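Local coordinates for protein mitochondrial import inner membrane translocase subunit TIM21 (PDB 2CIU) that keeps the TOM and TIM23 preprotein translocases of the two mitochondrial membranes in close contact, binding TOM22 through its intermembrane-space domain, at residues F11-S16 with P100-M105; N21-S26 with K113-I118; G44-N49 with R75-S80; H71-F76 with L86-A91. One frame throughout, in Å; residues are numbered along the deposited sequence.

Overall arrangement
All four contacts belong to the intermembrane-space domain of Tim21, where helices 6-20 and 22-27 pack against a curled antiparallel sheet, consistent with an NTF2-like fold. Contact 4 is the hairpin at the middle of that sheet, and contact 1 lays helix 6-20 on the neighbouring strand 101-108, their centres about 8 Å apart. Contact 2 continues to the short strand 115-116, which pairs with 101-108, and brings in helix 22-27; it lies about 14 Å from contact 1, centre to centre. Contact 3 leaves strand 70-79 for strand 41-48 and shares Arg75 and Phe76 with contact 4. Contacts 2 and 3 stand farthest apart, about 17 Å between centres.

Contact 1: F11-S16 with P100-M105; sequences FNRAVS and PDFINM
Arg13 reaches from helix 6-20 to strand 101-108 and lays its guanidinium flat on the Phe102 ring, in a helix-on-sheet packing where the axes of 11-16 and 101-105 cross at -56°. The two planes are only 20° apart, and Arg13 CZ sits 4.0 Å from the Phe102 ring centroid, over the face, so the stack is also a cation-pi pair. The two side chains run past each other in opposite directions. At its edge, the same guanidinium grips one backbone oxygen with both terminal nitrogens: Arg13 NH1 is 2.8 Å from Pro100 O, in the carbonyl plane on a lone pair, and Arg13 NH2 is 3.0 Å from Pro100 O, nearly along the C=O axis. This fork fixes the rotation of the group while Phe102 supports its face. With Arg13 CG anti to the backbone N (chi1 176°), the extended chain carries the guanidinium out to Phe102 and Pro100 O.

Beside the stack, Ala14 CA comes to the edge of the Phe102 ring, 4.1 Å from Phe102 CE2. Further out, Leu10 and Met17 of the helix also touch Phe102, and Leu89 of the next strand touches both Phe102 and Ala14. Deeper in, Met105 stretches its extended chain under the helix, and its methyl makes a tight carbon contact, Met105 CE to Ala14 CB at 3.3 Å.

Contact 2: N21-S26 with K113-I118; sequences NKDIRS and KRYYLI
The Tyr115 ring meets Ile24 CD1, Asp23 CB and Asn21 ND2, all at oblique angles, as the start of helix 22-27 packs on the short strand 115-116 at the border of the sheet. Ile24 CD1 lies 3.5 Å from Tyr115 CD2. Asp23 comes in at about a right angle to the tyrosine side chain, its carboxylate plane turned 55° from the ring, and Tyr115 OH donates to the anti lone pair of Asp23 OD2, 2.7 Å away. That bond ties the far end of the ring to the first turn of the helix.

Asn21 is the N-cap: Asn21 OD1 accepts from Ile24 N at 2.8 Å, which satisfies an amide that the helix itself leaves without a partner. Asn21 CG stands anti to its own N (chi1 -176°), and the amide plane stands 73° from the Tyr115 ring. Val18 of helix 6-20 touches both Ile24 and Leu117. Next to the cap, Leu117 CD2 packs against Asn21 ND2 at 3.2 Å.

Contact 3: G44-N49 with R75-S80; sequences GELITN and RFHVES
His77 fills the tight part of this contact, its ring set against the chain where strand 41-48 bends away. Leu46 CG lies over one face of the imidazole, a CH-pi contact with its carbon 3.8 Å from the His77 centroid, toward the rim. At the ring edge is Gly44 O, to which His77 ND1 donates in a weak bond, 3.4 Å long but fairly straight. With His77 CG anti to the carbonyl carbon (chi1 -67°), the ring is turned toward the Gly44-Leu46 backbone.

These residues lie on neighbouring antiparallel strands of the Tim21 sheet, where 41-48 peels off 70-79 after the Tyr43-His77 backbone bonds to pair with 53-55.

The Glu45-Arg75 side is looser and holds a water. The charged groups, planes 79° apart, do not touch; Glu45 crosses the aliphatic part of Arg75 at a slant, Glu45 OE2 3.7 Å from Arg75 CD. The water donates to Glu45 OE2 at 2.6 Å and weakly accepts from Arg75 NH1, while Arg75 NE bonds His88.

Contact 4: H71-F76 with L86-A91; sequences HHYMRF and LVHLEA
His71 and Glu90 form a short side-chain bond at one end of this antiparallel beta hairpin, strands 70-79 and 84-92: His71 ND1 donates to Glu90 OE2 at 2.6 Å, in the imidazole plane and on the anti lone pair. Asp65 accepts from the other ring nitrogen, so two carboxylates flank the histidine and may favour its protonated form. Tyr73 lies alongside Glu90, Tyr73 CE1 being 3.4 Å from Glu90 CG, and a water links the tyrosine hydroxyl to Glu90 OE1. On the same face the bond from Arg75 NE to His88 ND1, 3.0 Å, lies in both planes, which are 71° apart; Tyr106 meets the His88 ring.

Three hydrogen-bonded pairs, His72 with Ala91, Met74 with Leu89 and Phe76 with Val87, zip up the backbones. Of these, Met74, Phe76 and Leu89 touch helix 6-20. Phe76 takes the crowded position between N and carbonyl carbon (chi1 62°), which swings its ring across Val87, and Val87 CB sits over the face, 3.8 Å from the Phe76 centroid.

Contact 1: F11-S16 with P100-M105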
loop_
_atom_site.group_PDB
_atom_site.type_symbol
_atom_site.label_atom_id
_atom_site.label_comp_id
_atom_site.label_asym_id
_atom_site.label_seq_id
_atom_site.Cartn_x
_atom_site.Cartn_y
_atom_site.Cartn_z
ATOM N N PHE A 11 8.020 3.279 0.246
ATOM C CA PHE A 11 6.908 3.571 1.138
ATOM C C PHE A 11 6.382 4.999 0.940
ATOM O O PHE A 11 5.180 5.211 0.841
ATOM C CB PHE A 11 7.343 3.391 2.593
ATOM C CG PHE A 11 6.376 3.971 3.589
ATOM C CD1 PHE A 11 5.160 3.350 3.858
ATOM C CD2 PHE A 11 6.664 5.174 4.221
ATOM C CE1 PHE A 11 4.239 3.920 4.742
ATOM C CE2 PHE A 11 5.750 5.750 5.105
ATOM C CZ PHE A 11 4.539 5.128 5.367
ATOM N N ASN A 12 7.281 5.974 0.883
ATOM C CA ASN A 12 6.832 7.358 0.712
ATOM C C ASN A 12 6.018 7.530 -0.562
ATOM O O ASN A 12 4.982 8.193 -0.589
ATOM C CB ASN A 12 8.031 8.314 0.677
ATOM C CG ASN A 12 8.675 8.503 2.042
ATOM O OD1 ASN A 12 8.099 8.149 3.079
ATOM N ND2 ASN A 12 9.876 9.076 2.049
ATOM N N ARG A 13 6.494 6.912 -1.631
ATOM C CA ARG A 13 5.833 6.985 -2.909
ATOM C C ARG A 13 4.458 6.311 -2.860
ATOM O O ARG A 13 3.456 6.851 -3.337
ATOM C CB ARG A 13 6.740 6.311 -3.935
ATOM C CG ARG A 13 6.202 6.200 -5.320
ATOM C CD ARG A 13 7.288 5.527 -6.127
ATOM N NE ARG A 13 6.843 5.124 -7.445
ATOM C CZ ARG A 13 7.512 4.265 -8.200
ATOM N NH1 ARG A 13 8.646 3.736 -7.749
ATOM N NH2 ARG A 13 7.046 3.936 -9.393
ATOM N N ALA A 14 4.417 5.124 -2.263
ATOM C CA ALA A 14 3.184 4.368 -2.168
ATOM C C ALA A 14 2.131 4.993 -1.260
ATOM O O ALA A 14 0.972 5.101 -1.638
ATOM C CB ALA A 14 3.497 2.942 -1.711
ATOM N N VAL A 15 2.536 5.412 -0.067
ATOM C CA VAL A 15 1.576 5.989 0.859
ATOM C C VAL A 15 1.043 7.310 0.307
ATOM O O VAL A 15 -0.111 7.672 0.547
ATOM C CB VAL A 15 2.199 6.174 2.271
ATOM C CG1 VAL A 15 3.204 7.327 2.270
ATOM C CG2 VAL A 15 1.101 6.392 3.290
ATOM N N SER A 16 1.871 8.016 -0.455
ATOM C CA SER A 16 1.419 9.274 -1.032
ATOM C C SER A 16 0.321 9.029 -2.056
ATOM O O SER A 16 -0.644 9.789 -2.135
ATOM C CB SER A 16 2.593 10.021 -1.657
ATOM O OG SER A 16 3.492 10.430 -0.642
ATOM N N PRO A 100 11.718 2.027 -9.100
ATOM C CA PRO A 100 11.209 0.736 -9.559
ATOM C C PRO A 100 9.778 0.798 -10.046
ATOM O O PRO A 100 9.015 1.698 -9.689
ATOM C CB PRO A 100 11.370 -0.154 -8.330
ATOM C CG PRO A 100 11.175 0.810 -7.200
ATOM C CD PRO A 100 12.001 1.995 -7.656
ATOM N N ASP A 101 9.412 -0.172 -10.871
ATOM C CA ASP A 101 8.058 -0.236 -11.385
ATOM C C ASP A 101 7.112 -0.803 -10.337
ATOM O O ASP A 101 7.469 -1.721 -9.601
ATOM C CB ASP A 101 7.991 -1.134 -12.624
ATOM C CG ASP A 101 8.791 -0.589 -13.784
ATOM O OD1 ASP A 101 8.637 0.608 -14.096
ATOM O OD2 ASP A 101 9.556 -1.366 -14.396
ATOM N N PHE A 102 5.914 -0.238 -10.246
ATOM C CA PHE A 102 4.919 -0.767 -9.328
ATOM C C PHE A 102 4.182 -1.801 -10.178
ATOM O O PHE A 102 3.617 -1.472 -11.222
ATOM C CB PHE A 102 3.950 0.321 -8.860
ATOM C CG PHE A 102 4.424 1.088 -7.647
ATOM C CD1 PHE A 102 5.755 1.033 -7.241
ATOM C CD2 PHE A 102 3.538 1.877 -6.926
ATOM C CE1 PHE A 102 6.193 1.756 -6.131
ATOM C CE2 PHE A 102 3.968 2.607 -5.813
ATOM C CZ PHE A 102 5.293 2.544 -5.417
ATOM N N ILE A 103 4.220 -3.051 -9.732
ATOM C CA ILE A 103 3.595 -4.162 -10.439
ATOM C C ILE A 103 2.152 -4.425 -10.012
ATOM O O ILE A 103 1.294 -4.750 -10.836
ATOM C CB ILE A 103 4.413 -5.457 -10.202
ATOM C CG1 ILE A 103 5.829 -5.287 -10.747
ATOM C CG2 ILE A 103 3.712 -6.651 -10.852
ATOM C CD1 ILE A 103 6.738 -6.457 -10.440
ATOM N N ASN A 104 1.884 -4.268 -8.724
ATOM C CA ASN A 104 0.563 -4.545 -8.186
ATOM C C ASN A 104 0.430 -3.725 -6.912
ATOM O O ASN A 104 1.373 -3.632 -6.146
ATOM C CB ASN A 104 0.476 -6.049 -7.854
ATOM C CG ASN A 104 -0.868 -6.464 -7.279
ATOM O OD1 ASN A 104 -0.957 -7.444 -6.526
ATOM N ND2 ASN A 104 -1.919 -5.738 -7.634
ATOM N N MET A 105 -0.725 -3.111 -6.703
ATOM C CA MET A 105 -0.933 -2.352 -5.482
ATOM C C MET A 105 -2.416 -2.296 -5.163
ATOM O O MET A 105 -3.229 -1.887 -5.992
ATOM C CB MET A 105 -0.355 -0.943 -5.619
ATOM C CG MET A 105 -0.475 -0.147 -4.331
ATOM S SD MET A 105 0.189 1.532 -4.520
ATOM C CE MET A 105 0.529 1.883 -2.844
#

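Contact 2: N21-S26 with K113-I118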
loop_
_atom_site.group_PDB
_atom_site.type_symbol
_atom_site.label_atom_id
_atom_site.label_comp_id
_atom_site.label_asym_id
_atom_site.label_seq_id
_atom_site.Cartn_x
_atom_site.Cartn_y
_atom_site.Cartn_z
ATOM N N ASN A 21 -5.696 9.445 -3.183
ATOM C CA ASN A 21 -6.758 8.806 -3.946
ATOM C C ASN A 21 -8.134 9.057 -3.343
ATOM O O ASN A 21 -8.433 8.592 -2.243
ATOM C CB ASN A 21 -6.497 7.300 -4.043
ATOM C CG ASN A 21 -7.507 6.598 -4.911
ATOM O OD1 ASN A 21 -8.657 6.411 -4.520
ATOM N ND2 ASN A 21 -7.085 6.213 -6.112
ATOM N N LYS A 22 -8.973 9.789 -4.075
ATOM C CA LYS A 22 -10.319 10.109 -3.611
ATOM C C LYS A 22 -11.149 8.903 -3.182
ATOM O O LYS A 22 -11.811 8.935 -2.139
ATOM C CB LYS A 22 -11.081 10.884 -4.693
ATOM N N ASP A 23 -11.128 7.842 -3.982
ATOM C CA ASP A 23 -11.897 6.647 -3.645
ATOM C C ASP A 23 -11.425 6.016 -2.343
ATOM O O ASP A 23 -12.244 5.593 -1.531
ATOM C CB ASP A 23 -11.813 5.605 -4.765
ATOM C CG ASP A 23 -12.668 5.966 -5.969
ATOM O OD1 ASP A 23 -13.773 6.516 -5.776
ATOM O OD2 ASP A 23 -12.246 5.682 -7.108
ATOM N N ILE A 24 -10.112 5.949 -2.150
ATOM C CA ILE A 24 -9.562 5.360 -0.930
ATOM C C ILE A 24 -9.929 6.214 0.281
ATOM O O ILE A 24 -10.292 5.687 1.340
ATOM C CB ILE A 24 -8.023 5.223 -0.992
ATOM C CG1 ILE A 24 -7.621 4.274 -2.128
ATOM C CG2 ILE A 24 -7.500 4.695 0.341
ATOM C CD1 ILE A 24 -8.191 2.889 -1.977
ATOM N N ARG A 25 -9.846 7.533 0.125
ATOM C CA ARG A 25 -10.198 8.412 1.234
ATOM C C ARG A 25 -11.657 8.188 1.619
ATOM O O ARG A 25 -12.015 8.257 2.788
ATOM C CB ARG A 25 -9.973 9.881 0.862
ATOM C CG ARG A 25 -8.514 10.249 0.648
ATOM C CD ARG A 25 -8.336 11.768 0.549
ATOM N NE ARG A 25 -8.528 12.416 1.843
ATOM C CZ ARG A 25 -7.590 12.521 2.778
ATOM N NH1 ARG A 25 -6.377 12.025 2.572
ATOM N NH2 ARG A 25 -7.864 13.122 3.930
ATOM N N SER A 26 -12.496 7.906 0.627
ATOM C CA SER A 26 -13.904 7.657 0.884
ATOM C C SER A 26 -14.075 6.336 1.629
ATOM O O SER A 26 -14.888 6.240 2.545
ATOM C CB SER A 26 -14.684 7.620 -0.435
ATOM O OG SER A 26 -16.064 7.414 -0.201
ATOM N N LYS A 113 -14.783 -3.617 -0.720
ATOM C CA LYS A 113 -14.184 -4.459 -1.738
ATOM C C LYS A 113 -12.732 -4.048 -1.901
ATOM O O LYS A 113 -12.406 -2.857 -1.828
ATOM C CB LYS A 113 -14.915 -4.282 -3.071
ATOM C CG LYS A 113 -14.375 -5.163 -4.186
ATOM C CD LYS A 113 -15.278 -5.107 -5.404
ATOM C CE LYS A 113 -14.821 -6.102 -6.460
ATOM N NZ LYS A 113 -15.725 -6.100 -7.645
ATOM N N ARG A 114 -11.857 -5.032 -2.105
ATOM C CA ARG A 114 -10.445 -4.747 -2.304
ATOM C C ARG A 114 -10.325 -3.746 -3.444
ATOM O O ARG A 114 -10.915 -3.934 -4.513
ATOM C CB ARG A 114 -9.692 -6.035 -2.650
ATOM C CG ARG A 114 -8.279 -5.819 -3.111
ATOM C CD ARG A 114 -7.545 -7.149 -3.129
ATOM N NE ARG A 114 -7.384 -7.684 -1.779
ATOM C CZ ARG A 114 -6.862 -8.879 -1.514
ATOM N NH1 ARG A 114 -6.468 -9.661 -2.517
ATOM N NH2 ARG A 114 -6.704 -9.271 -0.262
ATOM N N TYR A 115 -9.553 -2.684 -3.221
ATOM C CA TYR A 115 -9.385 -1.636 -4.210
ATOM C C TYR A 115 -7.999 -1.624 -4.837
ATOM O O TYR A 115 -6.999 -1.432 -4.150
ATOM C CB TYR A 115 -9.660 -0.277 -3.553
ATOM C CG TYR A 115 -9.810 0.854 -4.527
ATOM C CD1 TYR A 115 -11.074 1.325 -4.881
ATOM C CD2 TYR A 115 -8.694 1.443 -5.114
ATOM C CE1 TYR A 115 -11.217 2.357 -5.802
ATOM C CE2 TYR A 115 -8.828 2.478 -6.032
ATOM C CZ TYR A 115 -10.088 2.927 -6.370
ATOM O OH TYR A 115 -10.210 3.946 -7.285
ATOM N N TYR A 116 -7.935 -1.825 -6.148
ATOM C CA TYR A 116 -6.647 -1.818 -6.827
ATOM C C TYR A 116 -6.241 -0.447 -7.346
ATOM O O TYR A 116 -6.946 0.162 -8.150
ATOM C CB TYR A 116 -6.657 -2.809 -8.002
ATOM C CG TYR A 116 -6.473 -4.246 -7.576
ATOM C CD1 TYR A 116 -5.213 -4.840 -7.618
ATOM C CD2 TYR A 116 -7.543 -4.994 -7.084
ATOM C CE1 TYR A 116 -5.018 -6.148 -7.177
ATOM C CE2 TYR A 116 -7.360 -6.309 -6.639
ATOM C CZ TYR A 116 -6.093 -6.872 -6.688
ATOM O OH TYR A 116 -5.890 -8.149 -6.216
ATOM N N LEU A 117 -5.110 0.046 -6.863
ATOM C CA LEU A 117 -4.569 1.312 -7.332
ATOM C C LEU A 117 -3.770 1.006 -8.588
ATOM O O LEU A 117 -3.730 1.794 -9.528
ATOM C CB LEU A 117 -3.656 1.944 -6.281
ATOM C CG LEU A 117 -4.365 2.562 -5.073
ATOM C CD1 LEU A 117 -3.329 3.044 -4.058
ATOM C CD2 LEU A 117 -5.244 3.715 -5.533
ATOM N N ILE A 118 -3.123 -0.154 -8.594
ATOM C CA ILE A 118 -2.340 -0.571 -9.744
ATOM C C ILE A 118 -2.685 -2.019 -10.021
ATOM O O ILE A 118 -2.405 -2.899 -9.207
ATOM C CB ILE A 118 -0.829 -0.419 -9.473
ATOM C CG1 ILE A 118 -0.512 1.069 -9.279
ATOM C CG2 ILE A 118 -0.018 -1.008 -10.628
ATOM C CD1 ILE A 118 0.915 1.376 -8.943
#

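Contact 3: G44-N49 with R75-S80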
loop_
_atom_site.group_PDB
_atom_site.type_symbol
_atom_site.label_atom_id
_atom_site.label_comp_id
_atom_site.label_asym_id
_atom_site.label_seq_id
_atom_site.Cartn_x
_atom_site.Cartn_y
_atom_site.Cartn_z
ATOM N N GLY A 44 3.993 0.727 9.542
ATOM C CA GLY A 44 4.246 -0.611 9.037
ATOM C C GLY A 44 3.158 -1.605 9.373
ATOM O O GLY A 44 2.212 -1.320 10.084
ATOM N N GLU A 45 3.317 -2.810 8.851
ATOM C CA GLU A 45 2.357 -3.879 9.067
ATOM C C GLU A 45 2.072 -4.163 10.542
ATOM O O GLU A 45 2.991 -4.321 11.345
ATOM C CB GLU A 45 2.896 -5.130 8.373
ATOM C CG GLU A 45 2.043 -6.354 8.443
ATOM C CD GLU A 45 2.597 -7.440 7.546
ATOM O OE1 GLU A 45 3.834 -7.613 7.526
ATOM O OE2 GLU A 45 1.802 -8.118 6.868
ATOM N N LEU A 46 0.792 -4.234 10.888
ATOM C CA LEU A 46 0.383 -4.516 12.258
ATOM C C LEU A 46 0.522 -5.998 12.541
ATOM O O LEU A 46 0.014 -6.830 11.786
ATOM C CB LEU A 46 -1.069 -4.099 12.493
ATOM C CG LEU A 46 -1.309 -2.587 12.458
ATOM C CD1 LEU A 46 -2.802 -2.304 12.588
ATOM C CD2 LEU A 46 -0.529 -1.919 13.587
ATOM N N ILE A 47 1.224 -6.316 13.620
ATOM C CA ILE A 47 1.421 -7.703 14.017
ATOM C C ILE A 47 0.988 -7.838 15.468
ATOM O O ILE A 47 0.952 -6.860 16.225
ATOM C CB ILE A 47 2.898 -8.129 13.851
ATOM C CG1 ILE A 47 3.812 -7.206 14.659
ATOM C CG2 ILE A 47 3.285 -8.069 12.366
ATOM C CD1 ILE A 47 5.274 -7.639 14.666
ATOM N N THR A 48 0.647 -9.052 15.864
ATOM C CA THR A 48 0.195 -9.270 17.225
ATOM C C THR A 48 0.596 -10.644 17.726
ATOM O O THR A 48 0.785 -11.569 16.934
ATOM C CB THR A 48 -1.337 -9.148 17.298
ATOM O OG1 THR A 48 -1.788 -9.423 18.628
ATOM C CG2 THR A 48 -1.989 -10.134 16.341
ATOM N N ASN A 49 0.750 -10.753 19.041
ATOM C CA ASN A 49 1.076 -12.014 19.695
ATOM C C ASN A 49 -0.184 -12.424 20.448
ATOM O O ASN A 49 -0.142 -13.261 21.353
ATOM C CB ASN A 49 2.240 -11.839 20.679
ATOM C CG ASN A 49 1.982 -10.743 21.705
ATOM O OD1 ASN A 49 0.891 -10.176 21.764
ATOM N ND2 ASN A 49 2.990 -10.446 22.519
ATOM N N ARG A 75 4.028 -4.271 2.799
ATOM C CA ARG A 75 2.700 -4.072 3.344
ATOM C C ARG A 75 2.777 -3.003 4.417
ATOM O O ARG A 75 3.728 -2.956 5.189
ATOM C CB ARG A 75 2.143 -5.373 3.927
ATOM C CG ARG A 75 1.774 -6.316 2.813
ATOM C CD ARG A 75 1.061 -7.551 3.263
ATOM N NE ARG A 75 0.624 -8.265 2.070
ATOM C CZ ARG A 75 0.014 -9.443 2.071
ATOM N NH1 ARG A 75 -0.241 -10.067 3.213
ATOM N NH2 ARG A 75 -0.339 -9.989 0.917
ATOM N N PHE A 76 1.784 -2.122 4.435
ATOM C CA PHE A 76 1.737 -1.085 5.459
ATOM C C PHE A 76 0.289 -0.669 5.652
ATOM O O PHE A 76 -0.597 -1.130 4.939
ATOM C CB PHE A 76 2.633 0.119 5.087
ATOM C CG PHE A 76 2.229 0.835 3.833
ATOM C CD1 PHE A 76 1.276 1.858 3.864
ATOM C CD2 PHE A 76 2.815 0.505 2.616
ATOM C CE1 PHE A 76 0.926 2.537 2.698
ATOM C CE2 PHE A 76 2.469 1.178 1.449
ATOM C CZ PHE A 76 1.524 2.199 1.487
ATOM N N HIS A 77 0.032 0.184 6.635
ATOM C CA HIS A 77 -1.328 0.603 6.883
ATOM C C HIS A 77 -1.480 2.097 6.787
ATOM O O HIS A 77 -0.512 2.829 6.949
ATOM C CB HIS A 77 -1.778 0.206 8.291
ATOM C CG HIS A 77 -1.899 -1.272 8.503
ATOM N ND1 HIS A 77 -0.851 -2.055 8.938
ATOM C CD2 HIS A 77 -2.954 -2.105 8.353
ATOM C CE1 HIS A 77 -1.260 -3.308 9.052
ATOM N NE2 HIS A 77 -2.533 -3.363 8.705
ATOM N N VAL A 78 -2.714 2.517 6.525
ATOM C CA VAL A 78 -3.080 3.929 6.479
ATOM C C VAL A 78 -4.322 3.973 7.358
ATOM O O VAL A 78 -5.279 3.218 7.154
ATOM C CB VAL A 78 -3.392 4.421 5.052
ATOM C CG1 VAL A 78 -3.903 5.868 5.103
ATOM C CG2 VAL A 78 -2.124 4.356 4.193
ATOM N N GLU A 79 -4.296 4.850 8.354
ATOM C CA GLU A 79 -5.381 4.939 9.315
ATOM C C GLU A 79 -6.064 6.294 9.402
ATOM O O GLU A 79 -5.394 7.323 9.463
ATOM C CB GLU A 79 -4.844 4.582 10.707
ATOM C CG GLU A 79 -5.884 4.736 11.818
ATOM C CD GLU A 79 -5.345 4.468 13.209
ATOM O OE1 GLU A 79 -6.107 4.665 14.177
ATOM O OE2 GLU A 79 -4.174 4.061 13.358
ATOM N N SER A 80 -7.393 6.280 9.398
ATOM C CA SER A 80 -8.176 7.509 9.567
ATOM C C SER A 80 -8.786 7.367 10.954
ATOM O O SER A 80 -8.610 6.343 11.611
ATOM C CB SER A 80 -9.301 7.610 8.535
ATOM O OG SER A 80 -10.275 6.599 8.743
HETATM O O HOH W 1 2.071 -10.329 5.492
#

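Contact 4: H71-F76 with L86-A91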
loop_
_atom_site.group_PDB
_atom_site.type_symbol
_atom_site.label_atom_id
_atom_site.label_comp_id
_atom_site.label_asym_id
_atom_site.label_seq_id
_atom_site.Cartn_x
_atom_site.Cartn_y
_atom_site.Cartn_z
ATOM N N HIS A 71 11.539 -9.384 -6.990
ATOM C CA HIS A 71 10.351 -8.557 -6.784
ATOM C C HIS A 71 10.354 -8.156 -5.313
ATOM O O HIS A 71 10.753 -8.942 -4.452
ATOM C CB HIS A 71 9.059 -9.329 -7.078
ATOM C CG HIS A 71 8.873 -9.682 -8.519
ATOM N ND1 HIS A 71 7.639 -9.681 -9.130
ATOM C CD2 HIS A 71 9.761 -10.074 -9.464
ATOM C CE1 HIS A 71 7.774 -10.057 -10.390
ATOM N NE2 HIS A 71 9.051 -10.302 -10.618
ATOM N N HIS A 72 9.928 -6.931 -5.023
ATOM C CA HIS A 72 9.859 -6.454 -3.647
ATOM C C HIS A 72 8.399 -6.373 -3.235
ATOM O O HIS A 72 7.563 -5.855 -3.976
ATOM C CB HIS A 72 10.480 -5.053 -3.517
ATOM C CG HIS A 72 11.957 -5.023 -3.746
ATOM N ND1 HIS A 72 12.862 -4.785 -2.733
ATOM C CD2 HIS A 72 12.689 -5.211 -4.869
ATOM C CE1 HIS A 72 14.088 -4.830 -3.223
ATOM N NE2 HIS A 72 14.010 -5.087 -4.516
ATOM N N TYR A 73 8.090 -6.895 -2.055
ATOM C CA TYR A 73 6.729 -6.863 -1.547
ATOM C C TYR A 73 6.738 -6.050 -0.261
ATOM O O TYR A 73 7.610 -6.220 0.584
ATOM C CB TYR A 73 6.233 -8.282 -1.265
ATOM C CG TYR A 73 6.171 -9.133 -2.505
ATOM C CD1 TYR A 73 5.002 -9.236 -3.246
ATOM C CD2 TYR A 73 7.301 -9.819 -2.943
ATOM C CE1 TYR A 73 4.951 -10.013 -4.400
ATOM C CE2 TYR A 73 7.269 -10.592 -4.091
ATOM C CZ TYR A 73 6.092 -10.690 -4.813
ATOM O OH TYR A 73 6.057 -11.480 -5.939
ATOM N N MET A 74 5.769 -5.156 -0.128
ATOM C CA MET A 74 5.690 -4.319 1.054
ATOM C C MET A 74 4.251 -4.154 1.495
ATOM O O MET A 74 3.358 -3.943 0.668
ATOM C CB MET A 74 6.287 -2.940 0.765
ATOM C CG MET A 74 6.165 -1.971 1.944
ATOM S SD MET A 74 6.850 -0.320 1.568
ATOM C CE MET A 74 8.556 -0.613 1.893
ATOM N N ARG A 75 4.028 -4.271 2.799
ATOM C CA ARG A 75 2.700 -4.072 3.344
ATOM C C ARG A 75 2.777 -3.003 4.417
ATOM O O ARG A 75 3.728 -2.956 5.189
ATOM C CB ARG A 75 2.143 -5.373 3.927
ATOM C CG ARG A 75 1.774 -6.316 2.813
ATOM C CD ARG A 75 1.061 -7.551 3.263
ATOM N NE ARG A 75 0.624 -8.265 2.070
ATOM C CZ ARG A 75 0.014 -9.443 2.071
ATOM N NH1 ARG A 75 -0.241 -10.067 3.213
ATOM N NH2 ARG A 75 -0.339 -9.989 0.917
ATOM N N PHE A 76 1.784 -2.122 4.435
ATOM C CA PHE A 76 1.737 -1.085 5.459
ATOM C C PHE A 76 0.289 -0.669 5.652
ATOM O O PHE A 76 -0.597 -1.130 4.939
ATOM C CB PHE A 76 2.633 0.119 5.087
ATOM C CG PHE A 76 2.229 0.835 3.833
ATOM C CD1 PHE A 76 1.276 1.858 3.864
ATOM C CD2 PHE A 76 2.815 0.505 2.616
ATOM C CE1 PHE A 76 0.926 2.537 2.698
ATOM C CE2 PHE A 76 2.469 1.178 1.449
ATOM C CZ PHE A 76 1.524 2.199 1.487
ATOM N N LEU A 86 -5.182 -1.814 4.928
ATOM C CA LEU A 86 -3.949 -2.560 4.756
ATOM C C LEU A 86 -3.605 -2.344 3.290
ATOM O O LEU A 86 -4.442 -2.555 2.422
ATOM C CB LEU A 86 -4.158 -4.056 5.029
ATOM C CG LEU A 86 -2.963 -4.959 4.682
ATOM C CD1 LEU A 86 -1.700 -4.517 5.404
ATOM C CD2 LEU A 86 -3.308 -6.373 5.083
ATOM N N VAL A 87 -2.385 -1.902 3.017
ATOM C CA VAL A 87 -1.941 -1.645 1.650
ATOM C C VAL A 87 -0.895 -2.683 1.290
ATOM O O VAL A 87 0.016 -2.950 2.072
ATOM C CB VAL A 87 -1.298 -0.236 1.521
ATOM C CG1 VAL A 87 -0.875 0.032 0.085
ATOM C CG2 VAL A 87 -2.290 0.828 1.989
ATOM N N HIS A 88 -1.048 -3.286 0.114
ATOM C CA HIS A 88 -0.100 -4.282 -0.363
ATOM C C HIS A 88 0.524 -3.735 -1.641
ATOM O O HIS A 88 -0.186 -3.275 -2.529
ATOM C CB HIS A 88 -0.824 -5.592 -0.691
ATOM C CG HIS A 88 0.022 -6.561 -1.457
ATOM N ND1 HIS A 88 0.874 -7.454 -0.844
ATOM C CD2 HIS A 88 0.193 -6.729 -2.789
ATOM C CE1 HIS A 88 1.538 -8.128 -1.767
ATOM N NE2 HIS A 88 1.143 -7.707 -2.954
ATOM N N LEU A 89 1.846 -3.797 -1.722
ATOM C CA LEU A 89 2.577 -3.317 -2.880
ATOM C C LEU A 89 3.611 -4.330 -3.345
ATOM O O LEU A 89 4.302 -4.942 -2.530
ATOM C CB LEU A 89 3.300 -2.002 -2.528
ATOM C CG LEU A 89 4.303 -1.423 -3.528
ATOM C CD1 LEU A 89 3.576 -0.991 -4.793
ATOM C CD2 LEU A 89 5.039 -0.230 -2.890
ATOM N N GLU A 90 3.669 -4.520 -4.661
ATOM C CA GLU A 90 4.661 -5.371 -5.301
ATOM C C GLU A 90 5.382 -4.463 -6.294
ATOM O O GLU A 90 4.738 -3.811 -7.118
ATOM C CB GLU A 90 4.011 -6.517 -6.078
ATOM C CG GLU A 90 5.063 -7.459 -6.668
ATOM C CD GLU A 90 4.465 -8.528 -7.568
ATOM O OE1 GLU A 90 3.252 -8.790 -7.463
ATOM O OE2 GLU A 90 5.220 -9.112 -8.377
ATOM N N ALA A 91 6.702 -4.407 -6.210
ATOM C CA ALA A 91 7.480 -3.587 -7.129
ATOM C C ALA A 91 8.661 -4.376 -7.669
ATOM O O ALA A 91 9.008 -5.436 -7.145
ATOM C CB ALA A 91 7.974 -2.316 -6.416
HETATM O O HOH W 2 3.593 -11.882 -6.991
#